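Local coordinates for type ii site-specific deoxyribonuclease (Klebsiella pneumoniae, PDB 6EKR), which probably cleaves DNA at a specific palindromic sequence, as a type IIP restriction endonuclease of the PD-(D/E)xK nuclease class, at residues Q205-Q210 with K255-L260. The protein carries 2 engineered substitutions. Residues are numbered along the deposited sequence; the frame is centred on the assembly and turned at random.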
loop_
_atom_site.group_PDB
_atom_site.type_symbol
_atom_site.label_atom_id
_atom_site.label_comp_id
_atom_site.label_asym_id
_atom_site.label_seq_id
_atom_site.Cartn_x
_atom_site.Cartn_y
_atom_site.Cartn_z
ATOM N N GLN A 205 -3.273 2.243 -6.158
ATOM C CA GLN A 205 -2.162 2.920 -6.817
ATOM C C GLN A 205 -2.419 3.354 -8.291
ATOM O O GLN A 205 -2.142 4.505 -8.657
ATOM C CB GLN A 205 -0.882 2.088 -6.661
ATOM C CG GLN A 205 0.376 2.909 -6.403
ATOM C CD GLN A 205 0.397 3.595 -5.017
ATOM O OE1 GLN A 205 0.648 2.953 -3.980
ATOM N NE2 GLN A 205 0.145 4.912 -5.006
ATOM N N PRO A 206 -2.949 2.446 -9.139
ATOM C CA PRO A 206 -3.302 2.872 -10.496
ATOM C C PRO A 206 -4.429 3.903 -10.560
ATOM O O PRO A 206 -4.430 4.744 -11.456
ATOM C CB PRO A 206 -3.743 1.572 -11.178
ATOM C CG PRO A 206 -4.088 0.652 -10.077
ATOM C CD PRO A 206 -3.211 1.011 -8.931
ATOM N N PHE A 207 -5.375 3.832 -9.626
ATOM C CA PHE A 207 -6.497 4.762 -9.589
ATOM C C PHE A 207 -6.005 6.142 -9.214
ATOM O O PHE A 207 -6.242 7.091 -9.938
ATOM C CB PHE A 207 -7.591 4.291 -8.617
ATOM C CG PHE A 207 -8.397 3.120 -9.118
ATOM C CD1 PHE A 207 -9.474 3.317 -9.979
ATOM C CD2 PHE A 207 -8.076 1.820 -8.729
ATOM C CE1 PHE A 207 -10.220 2.230 -10.452
ATOM C CE2 PHE A 207 -8.810 0.730 -9.192
ATOM C CZ PHE A 207 -9.886 0.932 -10.054
ATOM N N ALA A 208 -5.299 6.240 -8.093
ATOM C CA ALA A 208 -4.704 7.495 -7.647
ATOM C C ALA A 208 -3.846 8.141 -8.734
ATOM O O ALA A 208 -3.933 9.354 -8.970
ATOM C CB ALA A 208 -3.888 7.274 -6.415
ATOM N N GLN A 209 -3.027 7.332 -9.402
ATOM C CA GLN A 209 -2.170 7.825 -10.474
ATOM C C GLN A 209 -2.981 8.406 -11.636
ATOM O O GLN A 209 -2.613 9.442 -12.193
ATOM C CB GLN A 209 -1.251 6.719 -10.963
ATOM C CG GLN A 209 -0.222 7.175 -11.953
ATOM C CD GLN A 209 0.657 6.044 -12.433
ATOM O OE1 GLN A 209 1.882 6.190 -12.514
ATOM N NE2 GLN A 209 0.043 4.898 -12.752
ATOM N N GLN A 210 -4.082 7.738 -11.989
ATOM C CA GLN A 210 -4.956 8.189 -13.073
ATOM C C GLN A 210 -5.552 9.558 -12.753
ATOM O O GLN A 210 -5.511 10.480 -13.583
ATOM C CB GLN A 210 -6.057 7.159 -13.339
ATOM C CG GLN A 210 -6.979 7.458 -14.516
ATOM C CD GLN A 210 -6.254 7.955 -15.762
ATOM O OE1 GLN A 210 -6.565 9.029 -16.265
ATOM N NE2 GLN A 210 -5.285 7.185 -16.258
ATOM N N LYS A 255 -15.843 4.898 -9.448
ATOM C CA LYS A 255 -16.866 5.916 -9.451
ATOM C C LYS A 255 -16.347 7.232 -8.897
ATOM O O LYS A 255 -16.487 8.264 -9.541
ATOM C CB LYS A 255 -18.099 5.448 -8.684
ATOM C CG LYS A 255 -19.300 6.358 -8.879
ATOM C CD LYS A 255 -20.624 5.635 -8.607
ATOM C CE LYS A 255 -21.809 6.456 -9.123
ATOM N NZ LYS A 255 -23.108 5.780 -8.859
ATOM N N TYR A 256 -15.725 7.195 -7.723
ATOM C CA TYR A 256 -15.434 8.424 -7.000
ATOM C C TYR A 256 -13.957 8.849 -6.987
ATOM O O TYR A 256 -13.655 10.014 -6.740
ATOM C CB TYR A 256 -16.019 8.352 -5.584
ATOM C CG TYR A 256 -17.457 7.859 -5.542
ATOM C CD1 TYR A 256 -18.525 8.683 -5.932
ATOM C CD2 TYR A 256 -17.751 6.569 -5.115
ATOM C CE1 TYR A 256 -19.853 8.223 -5.898
ATOM C CE2 TYR A 256 -19.063 6.094 -5.076
ATOM C CZ TYR A 256 -20.115 6.918 -5.467
ATOM O OH TYR A 256 -21.409 6.413 -5.419
ATOM N N LEU A 257 -13.038 7.927 -7.261
ATOM C CA LEU A 257 -11.617 8.283 -7.298
ATOM C C LEU A 257 -11.113 8.584 -8.705
ATOM O O LEU A 257 -10.515 9.641 -8.943
ATOM C CB LEU A 257 -10.749 7.204 -6.644
ATOM C CG LEU A 257 -9.228 7.406 -6.606
ATOM C CD1 LEU A 257 -8.851 8.687 -5.883
ATOM C CD2 LEU A 257 -8.571 6.224 -5.933
ATOM N N SER A 258 -11.346 7.658 -9.632
ATOM C CA SER A 258 -10.866 7.800 -10.998
ATOM C C SER A 258 -11.379 6.670 -11.871
ATOM O O SER A 258 -11.756 5.618 -11.367
ATOM C CB SER A 258 -9.340 7.793 -11.015
ATOM O OG SER A 258 -8.848 8.497 -12.143
ATOM N N SER A 259 -11.370 6.869 -13.183
ATOM C CA SER A 259 -11.802 5.823 -14.094
ATOM C C SER A 259 -10.646 5.232 -14.900
ATOM O O SER A 259 -9.885 5.956 -15.533
ATOM C CB SER A 259 -12.894 6.346 -15.021
ATOM O OG SER A 259 -12.498 7.594 -15.549
ATOM N N LEU A 260 -10.520 3.908 -14.854
ATOM C CA LEU A 260 -9.574 3.178 -15.696
ATOM C C LEU A 260 -10.319 2.539 -16.856
ATOM O O LEU A 260 -11.505 2.204 -16.742
ATOM C CB LEU A 260 -8.831 2.092 -14.911
ATOM C CG LEU A 260 -8.219 2.413 -13.554
ATOM C CD1 LEU A 260 -7.512 1.186 -13.050
ATOM C CD2 LEU A 260 -7.272 3.602 -13.616
#
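The carbonyl oxygen of P206 takes the helical bond from Q210 N at 3.1 Å, and the methyl L260 CD2 rests against the same oxygen, 3.7 Å away. From there L260 reaches across F207, the two side chains crossing at about a right angle. Its other methyl makes a CH-pi contact: L260 CD1 stands 3.9 Å from the centroid of the F207 ring, 15° off the normal and offset toward the rim. With CG anti to its carbonyl carbon (chi1 -47°), L260 swings its two methyls toward the helix, so that one branch lies over a face of the ring near its rim and the other faces helix backbone. In the ring plane, S258 O meets the edge at F207 CD1, 3.5 Å away. L257 CD2 packs against F207 CB, 3.4 Å away. One turn on, the aliphatic part of Q210 lies against S258: Q210 CB is 3.3 Å from S258 OG, while its CG also approaches S259 O. Around this patch, Y253 and I250 of helix 247-257 add to the packing on F207, and Q254 OE1 hydrogen-bonds L260 N, which probably helps hold the chain as it leaves the helix. Y256 O, next to L257, is bonded to S215 OG of the second subunit. The contact thus joins helix 204-217 to the chain that leaves helix 247-257 for strand 262-265 of the central mixed sheet, and it relies on apolar and van der Waals fit, with backbone and serine oxygens meeting carbon.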